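Side-chain contacts in AT5G66160 protein (Arabidopsis thaliana, PDB 7BVW), which acts as a ubiquitin E3 ligase through its RING-H2 domain, the part in this chain, and is involved in trafficking of vacuolar proteins, probably as a sorting receptor: residues S43-P48 against F53-I58; D59-K64 against S68-K73. One frame throughout, in Å; residues are numbered along the deposited sequence.

Contact 1: S43-P48 against F53-I58. With ZN (zinc ion), chain C.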
ATOM      1  N   SER A  43       1.054   2.220 -10.731  1.00 16.48           N
ATOM      2  CA  SER A  43       0.090   2.700  -9.750  1.00 20.41           C
ATOM      3  C   SER A  43       0.499   2.237  -8.359  1.00 20.44           C
ATOM      4  O   SER A  43       0.754   1.048  -8.145  1.00 19.68           O
ATOM      5  CB  SER A  43      -1.318   2.197 -10.075  1.00 24.67           C
ATOM      6  OG  SER A  43      -1.822   2.808 -11.254  1.00 28.31           O
ATOM      7  N   LEU A  44       0.563   3.177  -7.422  1.00 14.51           N
ATOM      8  CA  LEU A  44       0.956   2.895  -6.052  1.00 17.94           C
ATOM      9  C   LEU A  44      -0.149   3.316  -5.092  1.00 19.02           C
ATOM     10  O   LEU A  44      -1.031   4.107  -5.433  1.00 19.92           O
ATOM     11  CB  LEU A  44       2.259   3.617  -5.679  1.00 17.01           C
ATOM     12  CG  LEU A  44       3.597   2.941  -5.991  1.00 19.69           C
ATOM     13  CD1 LEU A  44       3.832   2.808  -7.483  1.00 21.93           C
ATOM     14  CD2 LEU A  44       4.718   3.726  -5.340  1.00 18.57           C
ATOM     15  N   ARG A  45      -0.087   2.778  -3.878  1.00 13.90           N
ATOM     16  CA  ARG A  45      -0.967   3.185  -2.795  1.00 17.27           C
ATOM     17  C   ARG A  45      -0.138   3.558  -1.577  1.00 17.98           C
ATOM     18  O   ARG A  45       0.975   3.061  -1.385  1.00 16.72           O
ATOM     19  CB  ARG A  45      -1.961   2.082  -2.414  1.00 19.24           C
ATOM     20  CG  ARG A  45      -3.274   2.117  -3.178  1.00 22.42           C
ATOM     21  CD  ARG A  45      -4.394   1.508  -2.346  1.00 21.46           C
ATOM     22  NE  ARG A  45      -5.386   0.812  -3.163  1.00 21.97           N
ATOM     23  CZ  ARG A  45      -6.351   1.414  -3.849  1.00 23.95           C
ATOM     24  NH1 ARG A  45      -6.455   2.736  -3.832  1.00 22.47           N
ATOM     25  NH2 ARG A  45      -7.207   0.693  -4.562  1.00 22.12           N
ATOM     26  N   LEU A  46      -0.696   4.438  -0.752  1.00 17.30           N
ATOM     27  CA  LEU A  46      -0.039   4.914   0.456  1.00 16.11           C
ATOM     28  C   LEU A  46      -0.848   4.505   1.678  1.00 16.80           C
ATOM     29  O   LEU A  46      -2.071   4.682   1.708  1.00 15.85           O
ATOM     30  CB  LEU A  46       0.130   6.434   0.428  1.00 17.18           C
ATOM     31  CG  LEU A  46       0.888   7.014   1.618  1.00 20.60           C
ATOM     32  CD1 LEU A  46       2.324   6.518   1.616  1.00 18.82           C
ATOM     33  CD2 LEU A  46       0.832   8.536   1.611  1.00 21.52           C
ATOM     34  N   LEU A  47      -0.163   3.959   2.676  1.00 16.46           N
ATOM     35  CA  LEU A  47      -0.735   3.620   3.968  1.00 16.25           C
ATOM     36  C   LEU A  47      -0.490   4.747   4.961  1.00 16.88           C
ATOM     37  O   LEU A  47       0.456   5.524   4.811  1.00 15.27           O
ATOM     38  CB  LEU A  47      -0.125   2.314   4.492  1.00 18.28           C
ATOM     39  CG  LEU A  47      -0.403   1.043   3.679  1.00 17.62           C
ATOM     40  CD1 LEU A  47       0.055  -0.199   4.436  1.00 13.84           C
ATOM     41  CD2 LEU A  47      -1.881   0.938   3.313  1.00 19.65           C
ATOM     42  N   PRO A  48      -1.325   4.869   5.997  1.00 19.17           N
ATOM     43  CA  PRO A  48      -1.163   5.993   6.937  1.00 19.98           C
ATOM     44  C   PRO A  48       0.162   5.993   7.675  1.00 23.55           C
ATOM     45  O   PRO A  48       0.576   7.050   8.168  1.00 24.81           O
ATOM     46  CB  PRO A  48      -2.343   5.816   7.904  1.00 17.80           C
ATOM     47  CG  PRO A  48      -2.728   4.383   7.780  1.00 19.38           C
ATOM     48  CD  PRO A  48      -2.481   4.027   6.344  1.00 19.20           C
ATOM     49  N   PHE A  53       3.280   1.135  -1.626  1.00 17.01           N
ATOM     50  CA  PHE A  53       3.430  -0.141  -2.308  1.00 14.80           C
ATOM     51  C   PHE A  53       2.790  -0.048  -3.682  1.00 16.59           C
ATOM     52  O   PHE A  53       2.057   0.897  -3.983  1.00 14.98           O
ATOM     53  CB  PHE A  53       2.780  -1.290  -1.524  1.00 13.48           C
ATOM     54  CG  PHE A  53       3.188  -1.360  -0.080  1.00 15.12           C
ATOM     55  CD1 PHE A  53       2.519  -0.621   0.882  1.00 15.28           C
ATOM     56  CD2 PHE A  53       4.226  -2.184   0.318  1.00 14.72           C
ATOM     57  CE1 PHE A  53       2.891  -0.690   2.211  1.00 16.61           C
ATOM     58  CE2 PHE A  53       4.599  -2.255   1.647  1.00 16.15           C
ATOM     59  CZ  PHE A  53       3.930  -1.508   2.595  1.00 15.61           C
ATOM     60  N   HIS A  54       3.071  -1.048  -4.515  1.00 14.02           N
ATOM     61  CA  HIS A  54       2.237  -1.299  -5.680  1.00 15.04           C
ATOM     62  C   HIS A  54       0.784  -1.410  -5.237  1.00 13.62           C
ATOM     63  O   HIS A  54       0.477  -2.077  -4.245  1.00 12.65           O
ATOM     64  CB  HIS A  54       2.676  -2.589  -6.386  1.00 14.95           C
ATOM     65  CG  HIS A  54       3.875  -2.427  -7.269  1.00 14.52           C
ATOM     66  ND1 HIS A  54       4.884  -3.363  -7.331  1.00 15.03           N
ATOM     67  CD2 HIS A  54       4.213  -1.449  -8.142  1.00 14.39           C
ATOM     68  CE1 HIS A  54       5.799  -2.963  -8.196  1.00 16.59           C
ATOM     69  NE2 HIS A  54       5.416  -1.803  -8.701  1.00 15.65           N
ATOM     70  N   LEU A  55      -0.107  -0.731  -5.965  1.00 13.39           N
ATOM     71  CA  LEU A  55      -1.523  -0.748  -5.607  1.00 13.56           C
ATOM     72  C   LEU A  55      -2.063  -2.174  -5.561  1.00 15.59           C
ATOM     73  O   LEU A  55      -2.736  -2.563  -4.600  1.00 16.12           O
ATOM     74  CB  LEU A  55      -2.320   0.106  -6.594  1.00 14.81           C
ATOM     75  CG  LEU A  55      -3.834   0.215  -6.375  1.00 15.05           C
ATOM     76  CD1 LEU A  55      -4.292   1.625  -6.700  1.00 14.94           C
ATOM     77  CD2 LEU A  55      -4.607  -0.798  -7.221  1.00 15.33           C
ATOM     78  N   ASN A  56      -1.760  -2.975  -6.586  1.00 15.52           N
ATOM     79  CA  ASN A  56      -2.246  -4.352  -6.620  1.00 17.39           C
ATOM     80  C   ASN A  56      -1.638  -5.190  -5.503  1.00 16.50           C
ATOM     81  O   ASN A  56      -2.288  -6.103  -4.980  1.00 14.10           O
ATOM     82  CB  ASN A  56      -1.944  -4.982  -7.979  1.00 21.51           C
ATOM     83  CG  ASN A  56      -2.937  -4.573  -9.040  1.00 29.30           C
ATOM     84  OD1 ASN A  56      -4.068  -4.200  -8.735  1.00 32.38           O
ATOM     85  ND2 ASN A  56      -2.524  -4.654 -10.299  1.00 31.62           N
ATOM     86  N   CYS A  57      -0.391  -4.902  -5.124  1.00 14.97           N
ATOM     87  CA  CYS A  57       0.275  -5.708  -4.104  1.00 12.66           C
ATOM     88  C   CYS A  57      -0.339  -5.480  -2.728  1.00 15.81           C
ATOM     89  O   CYS A  57      -0.667  -6.439  -2.018  1.00 15.43           O
ATOM     90  CB  CYS A  57       1.771  -5.397  -4.087  1.00 12.33           C
ATOM     91  SG  CYS A  57       2.664  -6.045  -5.511  1.00 14.60           S
ATOM     92  N   ILE A  58      -0.507  -4.217  -2.331  1.00 13.08           N
ATOM     93  CA  ILE A  58      -1.026  -3.928  -0.998  1.00 13.36           C
ATOM     94  C   ILE A  58      -2.515  -4.247  -0.912  1.00 15.33           C
ATOM     95  O   ILE A  58      -3.004  -4.658   0.149  1.00 15.45           O
ATOM     96  CB  ILE A  58      -0.724  -2.467  -0.606  1.00 12.51           C
ATOM     97  CG1 ILE A  58      -1.066  -2.220   0.867  1.00 12.79           C
ATOM     98  CG2 ILE A  58      -1.470  -1.488  -1.511  1.00 12.95           C
ATOM     99  CD1 ILE A  58      -0.269  -3.092   1.821  1.00 12.73           C
TER
HETATM  100 ZN    ZN C 401       4.683  -4.835  -5.601  1.00 18.25          ZN
HETATM  101  O   HOH W   1      -0.234  -1.952  -9.178  1.00 34.36           O

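Contact 2: D59-K64 against S68-K73. With ZN (zinc ion), chain D.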
ATOM      1  N   ASP A  59      -3.255  -4.073  -2.012  1.00 18.32           N
ATOM      2  CA  ASP A  59      -4.663  -4.457  -2.024  1.00 19.69           C
ATOM      3  C   ASP A  59      -4.819  -5.945  -1.743  1.00 19.30           C
ATOM      4  O   ASP A  59      -5.680  -6.357  -0.957  1.00 20.05           O
ATOM      5  CB  ASP A  59      -5.300  -4.093  -3.364  1.00 19.81           C
ATOM      6  CG  ASP A  59      -5.573  -2.608  -3.498  1.00 22.71           C
ATOM      7  OD1 ASP A  59      -5.181  -1.842  -2.591  1.00 20.86           O
ATOM      8  OD2 ASP A  59      -6.187  -2.207  -4.510  1.00 24.17           O
ATOM      9  N   SER A  60      -3.978  -6.765  -2.374  1.00 16.62           N
ATOM     10  CA  SER A  60      -4.016  -8.203  -2.133  1.00 18.41           C
ATOM     11  C   SER A  60      -3.695  -8.521  -0.680  1.00 17.03           C
ATOM     12  O   SER A  60      -4.353  -9.363  -0.058  1.00 20.10           O
ATOM     13  CB  SER A  60      -3.034  -8.909  -3.068  1.00 19.95           C
ATOM     14  OG  SER A  60      -2.714 -10.202  -2.586  1.00 24.52           O
ATOM     15  N   TRP A  61      -2.683  -7.853  -0.124  1.00 14.04           N
ATOM     16  CA  TRP A  61      -2.265  -8.138   1.246  1.00 13.76           C
ATOM     17  C   TRP A  61      -3.362  -7.787   2.243  1.00 15.95           C
ATOM     18  O   TRP A  61      -3.658  -8.564   3.156  1.00 15.20           O
ATOM     19  CB  TRP A  61      -0.983  -7.375   1.575  1.00 21.24           C
ATOM     20  CG  TRP A  61      -0.598  -7.482   3.018  1.00 20.91           C
ATOM     21  CD1 TRP A  61      -0.784  -6.544   3.991  1.00 20.58           C
ATOM     22  CD2 TRP A  61       0.026  -8.603   3.657  1.00 20.20           C
ATOM     23  NE1 TRP A  61      -0.308  -7.006   5.194  1.00 21.56           N
ATOM     24  CE2 TRP A  61       0.197  -8.266   5.016  1.00 21.92           C
ATOM     25  CE3 TRP A  61       0.462  -9.853   3.212  1.00 20.50           C
ATOM     26  CZ2 TRP A  61       0.782  -9.136   5.932  1.00 20.35           C
ATOM     27  CZ3 TRP A  61       1.042 -10.715   4.122  1.00 20.19           C
ATOM     28  CH2 TRP A  61       1.196 -10.353   5.469  1.00 20.13           C
ATOM     29  N   LEU A  62      -3.977  -6.618   2.082  1.00 14.71           N
ATOM     30  CA  LEU A  62      -4.931  -6.134   3.074  1.00 17.27           C
ATOM     31  C   LEU A  62      -6.282  -6.834   2.983  1.00 18.46           C
ATOM     32  O   LEU A  62      -6.995  -6.917   3.990  1.00 20.03           O
ATOM     33  CB  LEU A  62      -5.116  -4.620   2.931  1.00 18.69           C
ATOM     34  CG  LEU A  62      -3.926  -3.741   3.327  1.00 17.25           C
ATOM     35  CD1 LEU A  62      -4.279  -2.262   3.217  1.00 16.12           C
ATOM     36  CD2 LEU A  62      -3.466  -4.084   4.735  1.00 18.45           C
ATOM     37  N   THR A  63      -6.661  -7.334   1.806  1.00 17.63           N
ATOM     38  CA  THR A  63      -7.965  -7.970   1.653  1.00 19.48           C
ATOM     39  C   THR A  63      -7.927  -9.475   1.881  1.00 20.78           C
ATOM     40  O   THR A  63      -8.957 -10.069   2.222  1.00 23.17           O
ATOM     41  CB  THR A  63      -8.539  -7.691   0.259  1.00 20.74           C
ATOM     42  OG1 THR A  63      -7.636  -8.173  -0.744  1.00 18.15           O
ATOM     43  CG2 THR A  63      -8.757  -6.199   0.060  1.00 19.93           C
ATOM     44  N   LYS A  64      -6.767 -10.104   1.708  1.00 17.65           N
ATOM     45  CA  LYS A  64      -6.669 -11.555   1.782  1.00 27.33           C
ATOM     46  C   LYS A  64      -5.802 -12.072   2.921  1.00 25.03           C
ATOM     47  O   LYS A  64      -6.086 -13.150   3.448  1.00 25.97           O
ATOM     48  CB  LYS A  64      -6.129 -12.115   0.459  1.00 29.29           C
ATOM     49  CG  LYS A  64      -7.034 -11.868  -0.741  1.00 33.76           C
ATOM     50  CD  LYS A  64      -6.452 -12.473  -2.010  1.00 35.93           C
ATOM     51  CE  LYS A  64      -7.313 -12.145  -3.222  1.00 38.86           C
ATOM     52  NZ  LYS A  64      -6.747 -12.717  -4.475  1.00 39.02           N
ATOM     53  N   SER A  68      -2.655  -5.127   8.600  1.00 23.60           N
ATOM     54  CA  SER A  68      -1.633  -4.187   9.031  1.00 23.49           C
ATOM     55  C   SER A  68      -0.647  -3.973   7.892  1.00 25.25           C
ATOM     56  O   SER A  68      -0.648  -4.700   6.896  1.00 26.54           O
ATOM     57  CB  SER A  68      -0.914  -4.688  10.287  1.00 24.90           C
ATOM     58  OG  SER A  68      -0.113  -5.821   9.998  1.00 26.93           O
ATOM     59  N   CYS A  69       0.201  -2.966   8.056  1.00 15.76           N
ATOM     60  CA  CYS A  69       1.247  -2.713   7.074  1.00 14.83           C
ATOM     61  C   CYS A  69       2.254  -3.861   7.086  1.00 14.54           C
ATOM     62  O   CYS A  69       2.763  -4.223   8.148  1.00 17.49           O
ATOM     63  CB  CYS A  69       1.951  -1.393   7.385  1.00 15.11           C
ATOM     64  SG  CYS A  69       3.435  -1.107   6.397  1.00 15.84           S
ATOM     65  N   PRO A  70       2.562  -4.461   5.924  1.00 15.71           N
ATOM     66  CA  PRO A  70       3.518  -5.581   5.907  1.00 19.37           C
ATOM     67  C   PRO A  70       4.962  -5.181   6.181  1.00 25.43           C
ATOM     68  O   PRO A  70       5.825  -6.066   6.246  1.00 25.88           O
ATOM     69  CB  PRO A  70       3.362  -6.140   4.484  1.00 20.78           C
ATOM     70  CG  PRO A  70       2.854  -4.990   3.682  1.00 16.53           C
ATOM     71  CD  PRO A  70       1.977  -4.199   4.602  1.00 16.82           C
ATOM     72  N   VAL A  71       5.262  -3.893   6.356  1.00 26.01           N
ATOM     73  CA  VAL A  71       6.628  -3.455   6.625  1.00 24.03           C
ATOM     74  C   VAL A  71       6.796  -3.160   8.110  1.00 21.64           C
ATOM     75  O   VAL A  71       7.684  -3.717   8.766  1.00 21.36           O
ATOM     76  CB  VAL A  71       6.995  -2.225   5.778  1.00 24.49           C
ATOM     77  CG1 VAL A  71       8.373  -1.710   6.170  1.00 24.44           C
ATOM     78  CG2 VAL A  71       6.945  -2.571   4.297  1.00 21.08           C
ATOM     79  N   CYS A  72       5.950  -2.284   8.652  1.00 20.07           N
ATOM     80  CA  CYS A  72       6.072  -1.847  10.036  1.00 18.73           C
ATOM     81  C   CYS A  72       4.975  -2.396  10.940  1.00 19.17           C
ATOM     82  O   CYS A  72       4.979  -2.098  12.141  1.00 19.13           O
ATOM     83  CB  CYS A  72       6.080  -0.316  10.109  1.00 21.04           C
ATOM     84  SG  CYS A  72       4.482   0.465   9.804  1.00 20.19           S
ATOM     85  N   LYS A  73       4.039  -3.178  10.396  1.00 17.13           N
ATOM     86  CA  LYS A  73       2.985  -3.849  11.159  1.00 18.53           C
ATOM     87  C   LYS A  73       2.045  -2.872  11.861  1.00 19.75           C
ATOM     88  O   LYS A  73       1.388  -3.235  12.842  1.00 21.41           O
ATOM     89  CB  LYS A  73       3.574  -4.844  12.168  1.00 18.70           C
ATOM     90  CG  LYS A  73       4.203  -6.071  11.514  1.00 19.66           C
TER
HETATM   91 ZN    ZN D 402       4.077   0.825   7.536  1.00 20.98          ZN

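Contact 1: S43-P48 against F53-I58
With CG turned anti to the backbone N (chi1 -180°), Leu-55 sends CD1 over the guanidinium of Arg-45, whose chain bends at chi3 (-147°) to lay that flat group across the leucine. CD1 sits over the centre of the guanidinium face, 3.5 Å from Arg-45 CZ. Lower on the same chain, Arg-45 CB meets CG2 of Ile-58 at 3.7 Å. The charged end is turned beyond the two segments: NE pairs with Asp-59 in a salt bridge. Replacing Arg-45 by an alanine would probably leave Asp-59 without its charge partner and strip the cover from Leu-55 CD1. Leu-47 reaches the helix tip to tip, its CD1 lying 3.9 Å from Ile-58 CD1, and the same methyl comes within 3.6 Å of Phe-53 CE1, the leucine crossing the phenylalanine at about a right angle. These apolar groups pack in the interior.

The backbones pair antiparallel. Arg-45 and Phe-53 form a hydrogen-bonded pair, Arg-45 N reaching Phe-53 O at 2.9 Å, while Phe-53 N returns a bond to Arg-45 O. Leu-44 lies opposite His-54 in a non-hydrogen-bonded pair. Where the strand gives way to the helix, Leu-55 N donates to Ser-43 O at 2.9 Å; a water joins this oxygen weakly to Asn-56 N. His-54, at the N-cap position, binds zinc through ND1 at 2.3 Å, and Glu-42 accepts a hydrogen bond from the other ring nitrogen, NE2, which fixes the turn of the imidazole. Cys-57 SG, one helical turn on, binds the same ion, and Cys-31 and Cys-34 complete the site. A beta hairpin running into a helix that carries zinc ligands is characteristic of the RING finger.

Contact 2: D59-K64 against S68-K73
Trp-61, its CG anti to the backbone N (chi1 173°), turns its indole edge to the loop, and NE1 donates to Ser-68 O at 2.9 Å. The oxygen lies in the ring plane and NE1 nearly in line with the Ser-68 carbonyl, although the bond is bent at the hydrogen (144°). Pro-70 CB lies over one indole face, offset toward its rim, 3.9 Å from the centroid of the five-membered ring and 16° off the normal, a CH-pi contact. Pro-70 CD adds an apolar contact with Trp-61 CD1 at 3.7 Å. Gripped at edge and face, the indole is likely to have little freedom to turn. Leu-62 brings CD2 to within 3.6 Å of Ser-68 O.

The rest is looser. Val-71 and Cys-72 lie on the exposed part of the loop, making no contact with the helix segment. Here metal organises the loop instead: Cys-69 SG and Cys-72 SG each bind zinc at 2.3 Å, and Cys-69 SG also accepts hydrogen bonds from the backbone N of Val-71 and of Cys-72. With Cys-49 and His-51 they form one of the two four-ligand zinc sites, whose Cys-Pro-Val-Cys loop packed beside the central helix is characteristic of RING domains.

Overall arrangement
The two contacts follow one another along the chain and share helix 55-65; their centres lie 10 Å apart. A salt bridge joins them, Arg-45 NE to Asp-59 OD1 at 2.7 Å, tying the hairpin strand to the helix. Three apolar contacts join the two packing regions: Phe-53 CE2 with Val-71 CG2 at 3.6 Å, Leu-47 CD1 with Cys-69 CB at 3.7 Å, and Ile-58 CD1 with Pro-70 CD at 3.7 Å. Each contact supplies two ligands to a different zinc ion, and this packing lies between these two four-ligand zinc sites, consistent with the cross-braced RING fold, in which ligand pairs alternate along the chain.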